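Local coordinates for protein BRIC1 (PDB 6FF6) that has no known biological function and is a computationally designed repeat protein built to display a novel, corrugated helical architecture, at residues A[116-119]-A[120-124]; A[219-222]-A[223-226]. All blocks are in the same frame, centred on the assembly; numbering follows the deposited sequence.

Contact 1. Residues A[116-119]-A[120-124]; sequences LDYY and KNKPQ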
ATOM      1  N   LEU A 116      -0.764  11.693  -7.074  1.00 79.59           N
ATOM      2  CA  LEU A 116       0.187  11.022  -7.941  1.00 81.06           C
ATOM      3  C   LEU A 116       1.520  10.966  -7.246  1.00 89.78           C
ATOM      4  O   LEU A 116       2.109   9.894  -7.180  1.00 94.06           O
ATOM      5  CB  LEU A 116       0.320  11.765  -9.266  1.00 79.65           C
ATOM      6  CG  LEU A 116       1.185  11.103 -10.325  1.00 87.65           C
ATOM      7  CD1 LEU A 116       0.557   9.796 -10.839  1.00 88.45           C
ATOM      8  CD2 LEU A 116       1.531  12.086 -11.446  1.00 88.34           C
ATOM      9  N   ASP A 117       1.963  12.087  -6.655  1.00 85.72           N
ATOM     10  CA  ASP A 117       3.231  12.175  -5.939  1.00 88.73           C
ATOM     11  C   ASP A 117       3.261  11.340  -4.666  1.00 97.54           C
ATOM     12  O   ASP A 117       4.346  10.898  -4.263  1.00102.11           O
ATOM     13  CB  ASP A 117       3.605  13.638  -5.693  1.00 90.59           C
ATOM     14  CG  ASP A 117       4.022  14.364  -6.985  1.00111.30           C
ATOM     15  OD1 ASP A 117       4.492  13.692  -7.929  1.00112.54           O
ATOM     16  OD2 ASP A 117       3.875  15.602  -7.049  1.00122.57           O
ATOM     17  N   TYR A 118       2.065  11.103  -4.036  1.00 91.88           N
ATOM     18  CA  TYR A 118       1.944  10.261  -2.866  1.00 93.24           C
ATOM     19  C   TYR A 118       2.382   8.858  -3.264  1.00 99.63           C
ATOM     20  O   TYR A 118       3.317   8.316  -2.682  1.00103.55           O
ATOM     21  CB  TYR A 118       0.488  10.266  -2.335  1.00 92.74           C
ATOM     22  CG  TYR A 118       0.202   9.170  -1.323  1.00 96.64           C
ATOM     23  CD1 TYR A 118       0.766   9.206  -0.048  1.00100.95           C
ATOM     24  CD2 TYR A 118      -0.565   8.059  -1.668  1.00 98.01           C
ATOM     25  CE1 TYR A 118       0.556   8.174   0.867  1.00103.99           C
ATOM     26  CE2 TYR A 118      -0.787   7.021  -0.755  1.00102.50           C
ATOM     27  CZ  TYR A 118      -0.206   7.075   0.504  1.00109.87           C
ATOM     28  OH  TYR A 118      -0.381   6.049   1.405  1.00114.49           O
ATOM     29  N   TYR A 119       1.745   8.314  -4.305  1.00 95.73           N
ATOM     30  CA  TYR A 119       2.004   6.991  -4.851  1.00 98.59           C
ATOM     31  C   TYR A 119       3.345   6.869  -5.487  1.00106.07           C
ATOM     32  O   TYR A 119       3.921   5.792  -5.458  1.00110.66           O
ATOM     33  CB  TYR A 119       0.896   6.562  -5.809  1.00 98.58           C
ATOM     34  CG  TYR A 119      -0.430   6.347  -5.109  1.00101.15           C
ATOM     35  CD1 TYR A 119      -0.642   5.237  -4.298  1.00107.06           C
ATOM     36  CD2 TYR A 119      -1.458   7.278  -5.218  1.00 98.83           C
ATOM     37  CE1 TYR A 119      -1.853   5.043  -3.635  1.00109.39           C
ATOM     38  CE2 TYR A 119      -2.670   7.106  -4.544  1.00100.40           C
ATOM     39  CZ  TYR A 119      -2.869   5.977  -3.765  1.00114.87           C
ATOM     40  OH  TYR A 119      -4.069   5.766  -3.133  1.00117.23           O
ATOM     41  N   LYS A 120       3.860   7.954  -6.057  1.00102.62           N
ATOM     42  CA  LYS A 120       5.193   7.999  -6.679  1.00105.46           C
ATOM     43  C   LYS A 120       6.210   7.882  -5.554  1.00116.98           C
ATOM     44  O   LYS A 120       7.157   7.102  -5.667  1.00120.76           O
ATOM     45  CB  LYS A 120       5.365   9.337  -7.405  1.00104.03           C
ATOM     46  CG  LYS A 120       6.621   9.526  -8.205  1.00112.11           C
ATOM     47  CD  LYS A 120       6.704  10.971  -8.716  1.00113.84           C
ATOM     48  CE  LYS A 120       5.616  11.301  -9.711  1.00109.84           C
ATOM     49  NZ  LYS A 120       5.735  12.692 -10.191  1.00115.00           N
ATOM     50  N   ASN A 121       5.992   8.633  -4.453  1.00116.25           N
ATOM     51  CA  ASN A 121       6.877   8.588  -3.301  1.00123.10           C
ATOM     52  C   ASN A 121       6.724   7.252  -2.548  1.00132.84           C
ATOM     53  O   ASN A 121       7.340   6.270  -2.962  1.00137.02           O
ATOM     54  CB  ASN A 121       6.696   9.816  -2.397  1.00128.17           C
ATOM     55  CG  ASN A 121       8.002  10.507  -2.082  1.00163.04           C
ATOM     56  OD1 ASN A 121       8.699  11.025  -2.976  1.00158.73           O
ATOM     57  ND2 ASN A 121       8.356  10.529  -0.799  1.00155.27           N
ATOM     58  N   LYS A 122       5.931   7.212  -1.461  1.00130.18           N
ATOM     59  CA  LYS A 122       5.657   6.014  -0.634  1.00134.81           C
ATOM     60  C   LYS A 122       6.891   5.355   0.161  1.00145.56           C
ATOM     61  O   LYS A 122       6.624   4.364   0.856  1.00147.90           O
ATOM     62  CB  LYS A 122       4.939   4.911  -1.472  1.00136.19           C
ATOM     63  CG  LYS A 122       3.500   5.235  -1.907  1.00123.09           C
ATOM     64  CD  LYS A 122       2.453   4.506  -1.072  1.00123.71           C
ATOM     65  CE  LYS A 122       1.507   3.670  -1.909  1.00126.28           C
ATOM     66  NZ  LYS A 122       0.204   3.431  -1.210  1.00129.54           N
ATOM     67  N   PRO A 123       8.179   5.839   0.167  1.00137.01           N
ATOM     68  CA  PRO A 123       9.219   5.104   0.882  1.00132.97           C
ATOM     69  C   PRO A 123       9.332   5.344   2.398  1.00137.05           C
ATOM     70  O   PRO A 123       8.373   5.789   3.069  1.00138.82           O
ATOM     71  CB  PRO A 123      10.501   5.561   0.151  1.00132.12           C
ATOM     72  CG  PRO A 123      10.080   6.382  -0.989  1.00138.69           C
ATOM     73  CD  PRO A 123       8.812   6.975  -0.520  1.00138.98           C
ATOM     74  N   GLN A 124      10.571   5.028   2.903  1.00130.04           N
ATOM     75  CA  GLN A 124      11.206   5.103   4.231  1.00129.47           C
ATOM     76  C   GLN A 124      10.808   3.970   5.124  1.00130.51           C
ATOM     77  O   GLN A 124      11.651   3.124   5.397  1.00127.48           O
ATOM     78  CB  GLN A 124      11.064   6.458   4.951  1.00135.20           C
ATOM     79  CG  GLN A 124      12.313   7.357   4.832  1.00157.05           C
ATOM     80  CD  GLN A 124      13.655   6.636   4.919  1.00171.61           C
ATOM     81  OE1 GLN A 124      14.476   6.677   3.978  1.00159.59           O
ATOM     82  NE2 GLN A 124      13.909   5.966   6.046  1.00161.00           N
TER

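Contact 2. Residues A[219-222]-A[223-226]; sequences QLDA and YKNS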
ATOM      1  N   GLN A 219      26.168  -4.941  -0.658  1.00 83.56           N
ATOM      2  CA  GLN A 219      25.355  -4.200  -1.636  1.00 82.72           C
ATOM      3  C   GLN A 219      24.145  -3.638  -0.908  1.00 85.66           C
ATOM      4  O   GLN A 219      23.895  -2.449  -1.004  1.00 84.74           O
ATOM      5  CB  GLN A 219      24.929  -5.086  -2.826  1.00 82.57           C
ATOM      6  CG  GLN A 219      26.044  -5.371  -3.828  1.00 76.42           C
ATOM      7  CD  GLN A 219      25.692  -6.496  -4.762  1.00 86.79           C
ATOM      8  OE1 GLN A 219      24.637  -7.114  -4.663  1.00 90.55           O
ATOM      9  NE2 GLN A 219      26.568  -6.817  -5.674  1.00 77.38           N
ATOM     10  N   LEU A 220      23.475  -4.474  -0.097  1.00 84.21           N
ATOM     11  CA  LEU A 220      22.344  -4.069   0.743  1.00 85.80           C
ATOM     12  C   LEU A 220      22.731  -2.922   1.717  1.00 90.77           C
ATOM     13  O   LEU A 220      22.070  -1.881   1.735  1.00 90.93           O
ATOM     14  CB  LEU A 220      21.807  -5.283   1.487  1.00 86.68           C
ATOM     15  CG  LEU A 220      20.498  -5.063   2.217  1.00 94.89           C
ATOM     16  CD1 LEU A 220      19.341  -4.845   1.208  1.00 95.49           C
ATOM     17  CD2 LEU A 220      20.253  -6.150   3.310  1.00 94.23           C
ATOM     18  N   ASP A 221      23.856  -3.083   2.427  1.00 89.38           N
ATOM     19  CA  ASP A 221      24.425  -2.098   3.347  1.00 92.37           C
ATOM     20  C   ASP A 221      24.766  -0.757   2.692  1.00 99.22           C
ATOM     21  O   ASP A 221      24.512   0.298   3.284  1.00101.34           O
ATOM     22  CB  ASP A 221      25.639  -2.681   4.081  1.00 95.54           C
ATOM     23  CG  ASP A 221      25.305  -3.795   5.077  1.00113.61           C
ATOM     24  OD1 ASP A 221      24.091  -4.020   5.355  1.00108.29           O
ATOM     25  OD2 ASP A 221      26.247  -4.458   5.560  1.00131.93           O
ATOM     26  N   ALA A 222      25.336  -0.786   1.478  1.00 96.12           N
ATOM     27  CA  ALA A 222      25.647   0.433   0.740  1.00 96.67           C
ATOM     28  C   ALA A 222      24.350   1.195   0.515  1.00103.81           C
ATOM     29  O   ALA A 222      24.269   2.358   0.907  1.00106.45           O
ATOM     30  CB  ALA A 222      26.292   0.101  -0.587  1.00 95.86           C
ATOM     31  N   TYR A 223      23.308   0.526  -0.035  1.00100.26           N
ATOM     32  CA  TYR A 223      21.995   1.153  -0.257  1.00101.46           C
ATOM     33  C   TYR A 223      21.351   1.600   1.075  1.00110.13           C
ATOM     34  O   TYR A 223      20.696   2.647   1.104  1.00111.64           O
ATOM     35  CB  TYR A 223      21.008   0.218  -0.975  1.00100.51           C
ATOM     36  CG  TYR A 223      21.442  -0.383  -2.291  1.00 99.14           C
ATOM     37  CD1 TYR A 223      21.734   0.424  -3.385  1.00100.41           C
ATOM     38  CD2 TYR A 223      21.399  -1.759  -2.494  1.00 98.55           C
ATOM     39  CE1 TYR A 223      22.042  -0.126  -4.624  1.00 99.46           C
ATOM     40  CE2 TYR A 223      21.763  -2.321  -3.716  1.00 98.12           C
ATOM     41  CZ  TYR A 223      22.074  -1.497  -4.780  1.00102.78           C
ATOM     42  OH  TYR A 223      22.380  -2.031  -6.002  1.00103.61           O
ATOM     43  N   LYS A 224      21.551   0.815   2.165  1.00106.95           N
ATOM     44  CA  LYS A 224      21.024   1.129   3.498  1.00109.69           C
ATOM     45  C   LYS A 224      21.575   2.471   3.980  1.00118.46           C
ATOM     46  O   LYS A 224      20.852   3.235   4.602  1.00120.30           O
ATOM     47  CB  LYS A 224      21.362   0.006   4.490  1.00110.97           C
ATOM     48  CG  LYS A 224      20.471  -0.066   5.715  1.00127.07           C
ATOM     49  CD  LYS A 224      20.803  -1.315   6.545  1.00139.25           C
ATOM     50  CE  LYS A 224      19.820  -1.579   7.670  1.00157.68           C
ATOM     51  NZ  LYS A 224      20.053  -2.900   8.318  1.00163.82           N
ATOM     52  N   ASN A 225      22.837   2.772   3.641  1.00117.17           N
ATOM     53  CA  ASN A 225      23.530   4.007   4.018  1.00120.24           C
ATOM     54  C   ASN A 225      23.495   5.062   2.923  1.00125.69           C
ATOM     55  O   ASN A 225      24.261   6.027   2.978  1.00127.31           O
ATOM     56  CB  ASN A 225      24.977   3.698   4.431  1.00123.30           C
ATOM     57  CG  ASN A 225      25.100   2.863   5.692  1.00156.80           C
ATOM     58  OD1 ASN A 225      24.384   3.060   6.679  1.00152.59           O
ATOM     59  ND2 ASN A 225      26.026   1.915   5.692  1.00150.19           N
ATOM     60  N   SER A 226      22.602   4.877   1.924  1.00121.26           N
ATOM     61  CA  SER A 226      22.396   5.762   0.774  1.00121.43           C
ATOM     62  C   SER A 226      23.707   6.004   0.003  1.00125.59           C
ATOM     63  O   SER A 226      24.016   7.110  -0.457  1.00126.83           O
ATOM     64  CB  SER A 226      21.691   7.051   1.195  1.00128.40           C
ATOM     65  OG  SER A 226      20.436   6.785   1.803  1.00140.12           O
TER

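Contact 1. Residues A[116-119]-A[120-124]
Lys120 reaches back one turn of helix 99-121 to Asp117, and NZ of Lys120 lies 2.8 Å from OD1 of Asp117, a salt bridge that meets the oxygen nearly along its C-O axis. The lysine runs extended with CG anti to the backbone N (chi1 -175°), then bends at chi3 (-66°), which brings it alongside the carboxylate, CE of Lys120 3.2 Å from the same OD1. NZ has a second carboxylate partner in Asp31 of helix 23-42, while OD2 of Asp117 takes a hydrogen bond from Gln113, so both charged groups are tied twice. The helical backbone bonds continue here, Lys120 N to Leu116 O and Asn121 N to Asp117 O, each 2.8 Å. Helix 99-121 then runs out: Lys122 takes positive phi (64°) and the chain turns toward the N-cap of helix 125-146 at Gln124, a helix-loop-helix junction. Bent at chi2 and chi3, the Lys122 side chain runs back alongside Tyr119 and slants across Tyr118, with CE 3.6 Å from CD1 of Tyr119 and CD 4.0 Å from CZ of Tyr118. The tyrosine rings meet each other edge to face, CD2 of Tyr118 sitting 3.5 Å above the centre of the Tyr119 ring. Tyr119 also stacks with Phe73 and hydrogen-bonds through OH to Met75 N, whereas Tyr118 packs on Phe126 of the second subunit.

Contact 2. Residues A[219-222]-A[223-226]
Asn225 N is shared between two carbonyls of the preceding turn: it donates to Asp221 O at 3.0 Å and, more weakly, to Ala222 O at 3.1 Å. The first acceptor is an ordinary helical i to i+4 partner; the second belongs to a tighter i to i+3 turn, as the backbone winds up at the end of helix 203-224. One residue earlier Lys224 N reaches Leu220 O at 2.8 Å, and before that Tyr223 N meets Gln219 O at 3.2 Å in an almost straight bond, 174° at the hydrogen. Gln219 O is also approached by the tyrosine ring, CD2 of Tyr223 lying 3.0 Å from it. With CG beside its own backbone N (chi1 -55°), the ring of Tyr223 is laid back along the preceding turn, and CE2 of Tyr223 passes 4.3 Å from CB of Gln219. Ring and amide both face helix 178-196: Tyr223 OH is hydrogen-bonded to Leu180 N and Gln219 NE2 to Thr183, while Phe177 stacks on the tyrosine. Lys224 behaves differently. Fully extended beyond CG, it carries NZ to a salt bridge with Asp135 of helix 125-146, and its charge stays 5.1 Å from OD1 of Asp221, an oxygen already taken by Gln217. Leu220 packs on that same helix, against Phe130, Phe131 and Ala134. Ser226, with phi at 55°, then closes the helix: its N bonds to Tyr223 O at 3.0 Å and Glu227 N returns to Ala222 O, the paired bonds of a Schellman motif with Ser226 as the C-prime residue.

How the contacts relate
Contacts 1 and 2 are the C-terminal ends of helices 99-121 and 203-224, each at least partly in a stretch of Hpt-like sequence; their centres lie about 20 Å apart and they do not touch. Each mixes buried and exposed residues. Both set a leucine and a lysine against an earlier helix, 23-42 or 125-146, and a buried tyrosine against a phenylalanine and a backbone N-H. Their surface chemistry parts ways. Contact 1 has an internal salt bridge, a lysine lying against two tyrosines and a neighbour in the second subunit; in contact 2 the equivalent aspartate and lysine form no salt bridge, the hydrogen bonds between its segments are all backbone ones, and no other assembly chain touches it.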